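Local coordinates for flagellin (Burkholderia pseudomallei, PDB 4CFI), which probably assembles into the filament of the bacterial flagellum as its structural subunit and is a target of immune responses, at residues T114-W126 with L185-D199. Numbering follows the deposited sequence.
Sequences TIKVAIDSSGAAW and LALSTSATSALSATD
In the D2 region of this flagellin, edge strand 111-119 meets the loop that leads into helix 197-213, and the two are joined where A118 N donates to A191 O at 2.9 Å, almost in line with the carbonyl (C=O...N 163°). The other edge of the strand pairs with strand 135-142, so this single backbone bond ties the loop to the outer rim of the sheet. V117 CB sits 3.3 Å from the same A191 O. In I119, CG1 lies between the backbone N and the carbonyl carbon (chi1 64°), which turns the CG2 branch over the backbone of A191, 3.6 Å from its CA.

Further along, L195 lays its fork over the strand: CD2 rests on A118 CB at 3.7 Å, and CD1 lies against K116 O and V117 C. A194 CB fills in beside A118 CB and W126 O. K116 then stretches out fully, so its aliphatic chain passes L195 CD1 before NZ reaches D199 OD2 at 3.0 Å in a salt bridge. NZ meets OD2 from above the carboxylate plane, 38° out of it. The backbone N of D199 donates to S196 OG, the N-cap of helix 197-213, at 3.0 Å.

Ordered waters bridge polar atoms of the two segments. One molecule donates to both K116 O and D199 O; another donates to A118 O and S190 O and accepts from A194 N; a third donates to G123 O and accepts from S188 OG. At the other end, the side chains of I115 and L187 run antiparallel to each other, with I115 CG2 3.9 Å from L187 CD2, and L187 also packs on V166 and F167 of helix 160-167. The result is a water-bridged loop laid along the edge of an antiparallel three-stranded sheet, running into an N-capped helix.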
loop_
_atom_site.group_PDB
_atom_site.type_symbol
_atom_site.label_atom_id
_atom_site.label_comp_id
_atom_site.label_asym_id
_atom_site.label_seq_id
_atom_site.Cartn_x
_atom_site.Cartn_y
_atom_site.Cartn_z
ATOM N N THR A 114 -8.385 -4.477 -13.460
ATOM C CA THR A 114 -9.219 -4.192 -14.601
ATOM C C THR A 114 -10.279 -5.290 -14.709
ATOM O O THR A 114 -9.966 -6.484 -14.669
ATOM C CB THR A 114 -8.358 -4.154 -15.872
ATOM O OG1 THR A 114 -7.395 -3.110 -15.733
ATOM C CG2 THR A 114 -9.200 -3.929 -17.123
ATOM N N ILE A 115 -11.528 -4.859 -14.845
ATOM C CA ILE A 115 -12.699 -5.748 -14.862
ATOM C C ILE A 115 -13.290 -5.746 -16.267
ATOM O O ILE A 115 -13.561 -4.675 -16.829
ATOM C CB ILE A 115 -13.803 -5.283 -13.871
ATOM C CG1 ILE A 115 -13.211 -5.018 -12.474
ATOM C CG2 ILE A 115 -14.965 -6.260 -13.850
ATOM C CD1 ILE A 115 -14.132 -4.226 -11.572
ATOM N N LYS A 116 -13.495 -6.933 -16.849
ATOM C CA LYS A 116 -14.195 -7.036 -18.136
ATOM C C LYS A 116 -15.698 -6.926 -17.903
ATOM O O LYS A 116 -16.251 -7.646 -17.085
ATOM C CB LYS A 116 -13.847 -8.353 -18.860
ATOM C CG LYS A 116 -14.592 -8.538 -20.177
ATOM C CD LYS A 116 -14.360 -9.898 -20.810
ATOM C CE LYS A 116 -15.060 -10.004 -22.152
ATOM N NZ LYS A 116 -14.825 -11.319 -22.806
ATOM N N VAL A 117 -16.343 -6.029 -18.640
ATOM C CA VAL A 117 -17.754 -5.684 -18.477
ATOM C C VAL A 117 -18.409 -5.537 -19.853
ATOM O O VAL A 117 -17.749 -5.654 -20.880
ATOM C CB VAL A 117 -17.942 -4.367 -17.676
ATOM C CG1 VAL A 117 -17.333 -4.508 -16.293
ATOM C CG2 VAL A 117 -17.383 -3.159 -18.421
ATOM N N ALA A 118 -19.715 -5.290 -19.858
ATOM C CA ALA A 118 -20.476 -5.072 -21.092
ATOM C C ALA A 118 -21.621 -4.119 -20.794
ATOM O O ALA A 118 -22.721 -4.552 -20.431
ATOM C CB ALA A 118 -20.997 -6.390 -21.670
ATOM N N ILE A 119 -21.348 -2.817 -20.890
ATOM C CA ILE A 119 -22.290 -1.779 -20.503
ATOM C C ILE A 119 -22.327 -0.652 -21.519
ATOM O O ILE A 119 -21.384 -0.470 -22.301
ATOM C CB ILE A 119 -21.993 -1.208 -19.086
ATOM C CG1 ILE A 119 -20.638 -0.503 -19.046
ATOM C CG2 ILE A 119 -22.114 -2.302 -18.022
ATOM C CD1 ILE A 119 -20.232 0.040 -17.685
ATOM N N ASP A 120 -23.420 0.107 -21.505
ATOM C CA ASP A 120 -23.505 1.324 -22.285
ATOM C C ASP A 120 -22.947 2.522 -21.516
ATOM O O ASP A 120 -22.411 2.390 -20.414
ATOM C CB ASP A 120 -24.950 1.532 -22.813
ATOM C CG ASP A 120 -25.961 1.920 -21.750
ATOM O OD1 ASP A 120 -25.566 2.281 -20.635
ATOM O OD2 ASP A 120 -27.179 1.820 -22.063
ATOM N N SER A 121 -23.053 3.707 -22.106
ATOM C CA SER A 121 -22.434 4.898 -21.512
ATOM C C SER A 121 -23.110 5.342 -20.211
ATOM O O SER A 121 -22.546 6.157 -19.474
ATOM C CB SER A 121 -22.409 6.051 -22.522
ATOM O OG SER A 121 -23.729 6.460 -22.888
ATOM N N SER A 122 -24.310 4.835 -19.939
ATOM C CA SER A 122 -25.027 5.101 -18.693
ATOM C C SER A 122 -24.837 4.016 -17.631
ATOM O O SER A 122 -25.403 4.123 -16.548
ATOM C CB SER A 122 -26.534 5.263 -18.944
ATOM O OG SER A 122 -26.796 6.329 -19.827
ATOM N N GLY A 123 -24.095 2.955 -17.941
ATOM C CA GLY A 123 -23.890 1.852 -17.008
ATOM C C GLY A 123 -24.921 0.733 -17.068
ATOM O O GLY A 123 -24.908 -0.142 -16.208
ATOM N N ALA A 124 -25.850 0.782 -18.020
ATOM C CA ALA A 124 -26.826 -0.304 -18.218
ATOM C C ALA A 124 -26.186 -1.456 -18.999
ATOM O O ALA A 124 -25.268 -1.240 -19.776
ATOM C CB ALA A 124 -28.064 0.198 -18.948
ATOM N N ALA A 125 -26.662 -2.678 -18.803
ATOM C CA ALA A 125 -26.146 -3.833 -19.534
ATOM C C ALA A 125 -26.301 -3.607 -21.037
ATOM O O ALA A 125 -27.333 -3.142 -21.510
ATOM C CB ALA A 125 -26.880 -5.106 -19.129
ATOM N N TRP A 126 -25.256 -3.944 -21.779
ATOM C CA TRP A 126 -25.267 -3.846 -23.232
ATOM C C TRP A 126 -26.176 -4.929 -23.806
ATOM O O TRP A 126 -26.151 -6.078 -23.346
ATOM C CB TRP A 126 -23.851 -4.023 -23.786
ATOM C CG TRP A 126 -23.739 -3.646 -25.238
ATOM C CD1 TRP A 126 -23.771 -4.483 -26.309
ATOM C CD2 TRP A 126 -23.646 -2.315 -25.773
ATOM N NE1 TRP A 126 -23.678 -3.771 -27.477
ATOM C CE2 TRP A 126 -23.603 -2.431 -27.187
ATOM C CE3 TRP A 126 -23.576 -1.039 -25.197
ATOM C CZ2 TRP A 126 -23.497 -1.312 -28.026
ATOM C CZ3 TRP A 126 -23.480 0.065 -26.022
ATOM C CH2 TRP A 126 -23.432 -0.077 -27.426
ATOM N N LEU A 185 -15.330 -2.022 -2.898
ATOM C CA LEU A 185 -15.763 -2.028 -4.275
ATOM C C LEU A 185 -16.892 -3.027 -4.424
ATOM O O LEU A 185 -16.751 -4.157 -4.000
ATOM C CB LEU A 185 -14.601 -2.402 -5.199
ATOM C CG LEU A 185 -14.883 -2.234 -6.695
ATOM C CD1 LEU A 185 -14.996 -0.764 -7.080
ATOM C CD2 LEU A 185 -13.810 -2.925 -7.528
ATOM N N ALA A 186 -17.975 -2.589 -5.068
ATOM C CA ALA A 186 -19.156 -3.391 -5.337
ATOM C C ALA A 186 -19.525 -3.210 -6.812
ATOM O O ALA A 186 -19.651 -2.088 -7.282
ATOM C CB ALA A 186 -20.303 -2.928 -4.451
ATOM N N LEU A 187 -19.641 -4.318 -7.538
ATOM C CA LEU A 187 -19.897 -4.309 -8.973
ATOM C C LEU A 187 -21.343 -4.718 -9.248
ATOM O O LEU A 187 -21.783 -5.768 -8.783
ATOM C CB LEU A 187 -18.974 -5.313 -9.644
ATOM C CG LEU A 187 -19.022 -5.377 -11.171
ATOM C CD1 LEU A 187 -18.462 -4.113 -11.801
ATOM C CD2 LEU A 187 -18.236 -6.593 -11.665
ATOM N N SER A 188 -22.063 -3.927 -10.029
ATOM C CA SER A 188 -23.443 -4.237 -10.345
ATOM C C SER A 188 -23.567 -5.538 -11.093
ATOM O O SER A 188 -22.691 -5.901 -11.869
ATOM C CB SER A 188 -24.048 -3.126 -11.191
ATOM O OG SER A 188 -23.367 -3.039 -12.445
ATOM N N THR A 189 -24.700 -6.206 -10.934
ATOM C CA THR A 189 -24.956 -7.382 -11.763
ATOM C C THR A 189 -25.080 -6.981 -13.246
ATOM O O THR A 189 -24.684 -7.748 -14.139
ATOM C CB THR A 189 -26.174 -8.174 -11.278
ATOM O OG1 THR A 189 -27.295 -7.298 -11.237
ATOM C CG2 THR A 189 -25.920 -8.767 -9.883
ATOM N N SER A 190 -25.627 -5.796 -13.508
ATOM C CA SER A 190 -25.773 -5.310 -14.876
ATOM C C SER A 190 -24.442 -5.132 -15.600
ATOM O O SER A 190 -24.415 -5.121 -16.821
ATOM C CB SER A 190 -26.560 -4.000 -14.906
ATOM O OG SER A 190 -27.923 -4.219 -14.600
ATOM N N ALA A 191 -23.351 -4.958 -14.860
ATOM C CA ALA A 191 -22.041 -4.802 -15.500
ATOM C C ALA A 191 -21.586 -6.037 -16.274
ATOM O O ALA A 191 -20.816 -5.896 -17.233
ATOM C CB ALA A 191 -20.991 -4.420 -14.470
ATOM N N THR A 192 -22.029 -7.235 -15.861
ATOM C CA THR A 192 -21.561 -8.467 -16.490
ATOM C C THR A 192 -22.680 -9.418 -16.916
ATOM O O THR A 192 -22.391 -10.514 -17.392
ATOM C CB THR A 192 -20.581 -9.222 -15.576
ATOM O OG1 THR A 192 -21.300 -9.656 -14.418
ATOM C CG2 THR A 192 -19.352 -8.365 -15.196
ATOM N N SER A 193 -23.937 -9.028 -16.739
ATOM C CA SER A 193 -25.042 -9.956 -17.027
ATOM C C SER A 193 -25.102 -10.366 -18.488
ATOM O O SER A 193 -25.599 -11.447 -18.794
ATOM C CB SER A 193 -26.385 -9.385 -16.580
ATOM O OG SER A 193 -26.632 -8.141 -17.200
ATOM N N ALA A 194 -24.564 -9.533 -19.373
ATOM C CA ALA A 194 -24.574 -9.863 -20.792
ATOM C C ALA A 194 -23.450 -10.806 -21.206
ATOM O O ALA A 194 -23.433 -11.280 -22.355
ATOM C CB ALA A 194 -24.508 -8.587 -21.616
ATOM N N LEU A 195 -22.498 -11.030 -20.301
ATOM C CA LEU A 195 -21.324 -11.854 -20.557
ATOM C C LEU A 195 -21.552 -13.309 -20.127
ATOM O O LEU A 195 -22.529 -13.617 -19.454
ATOM C CB LEU A 195 -20.113 -11.286 -19.823
ATOM C CG LEU A 195 -19.716 -9.860 -20.224
ATOM C CD1 LEU A 195 -18.562 -9.405 -19.354
ATOM C CD2 LEU A 195 -19.373 -9.752 -21.702
ATOM N N SER A 196 -20.643 -14.194 -20.524
ATOM C CA SER A 196 -20.701 -15.607 -20.169
ATOM C C SER A 196 -20.569 -15.828 -18.661
ATOM O O SER A 196 -20.052 -14.981 -17.924
ATOM C CB SER A 196 -19.569 -16.376 -20.860
ATOM O OG SER A 196 -18.309 -16.057 -20.283
ATOM N N ALA A 197 -20.977 -17.008 -18.204
ATOM C CA ALA A 197 -20.810 -17.392 -16.799
ATOM C C ALA A 197 -19.340 -17.292 -16.370
ATOM O O ALA A 197 -19.040 -16.826 -15.280
ATOM C CB ALA A 197 -21.339 -18.802 -16.561
ATOM N N THR A 198 -18.429 -17.693 -17.246
ATOM C CA THR A 198 -17.014 -17.643 -16.928
ATOM C C THR A 198 -16.535 -16.195 -16.781
ATOM O O THR A 198 -15.777 -15.880 -15.859
ATOM C CB THR A 198 -16.179 -18.383 -17.991
ATOM O OG1 THR A 198 -16.500 -19.782 -17.967
ATOM C CG2 THR A 198 -14.677 -18.202 -17.733
ATOM N N ASP A 199 -16.974 -15.310 -17.672
ATOM C CA ASP A 199 -16.617 -13.901 -17.533
ATOM C C ASP A 199 -17.217 -13.290 -16.265
ATOM O O ASP A 199 -16.589 -12.446 -15.640
ATOM C CB ASP A 199 -17.065 -13.073 -18.736
ATOM C CG ASP A 199 -16.173 -13.248 -19.964
ATOM O OD1 ASP A 199 -15.038 -13.714 -19.832
ATOM O OD2 ASP A 199 -16.622 -12.883 -21.062
HETATM O O HOH W 1 -15.233 -10.360 -16.659
HETATM O O HOH W 2 -23.605 -6.826 -18.965
HETATM O O HOH W 3 -24.995 -1.160 -13.711
HETATM O O HOH W 4 -29.037 -3.092 -17.107
#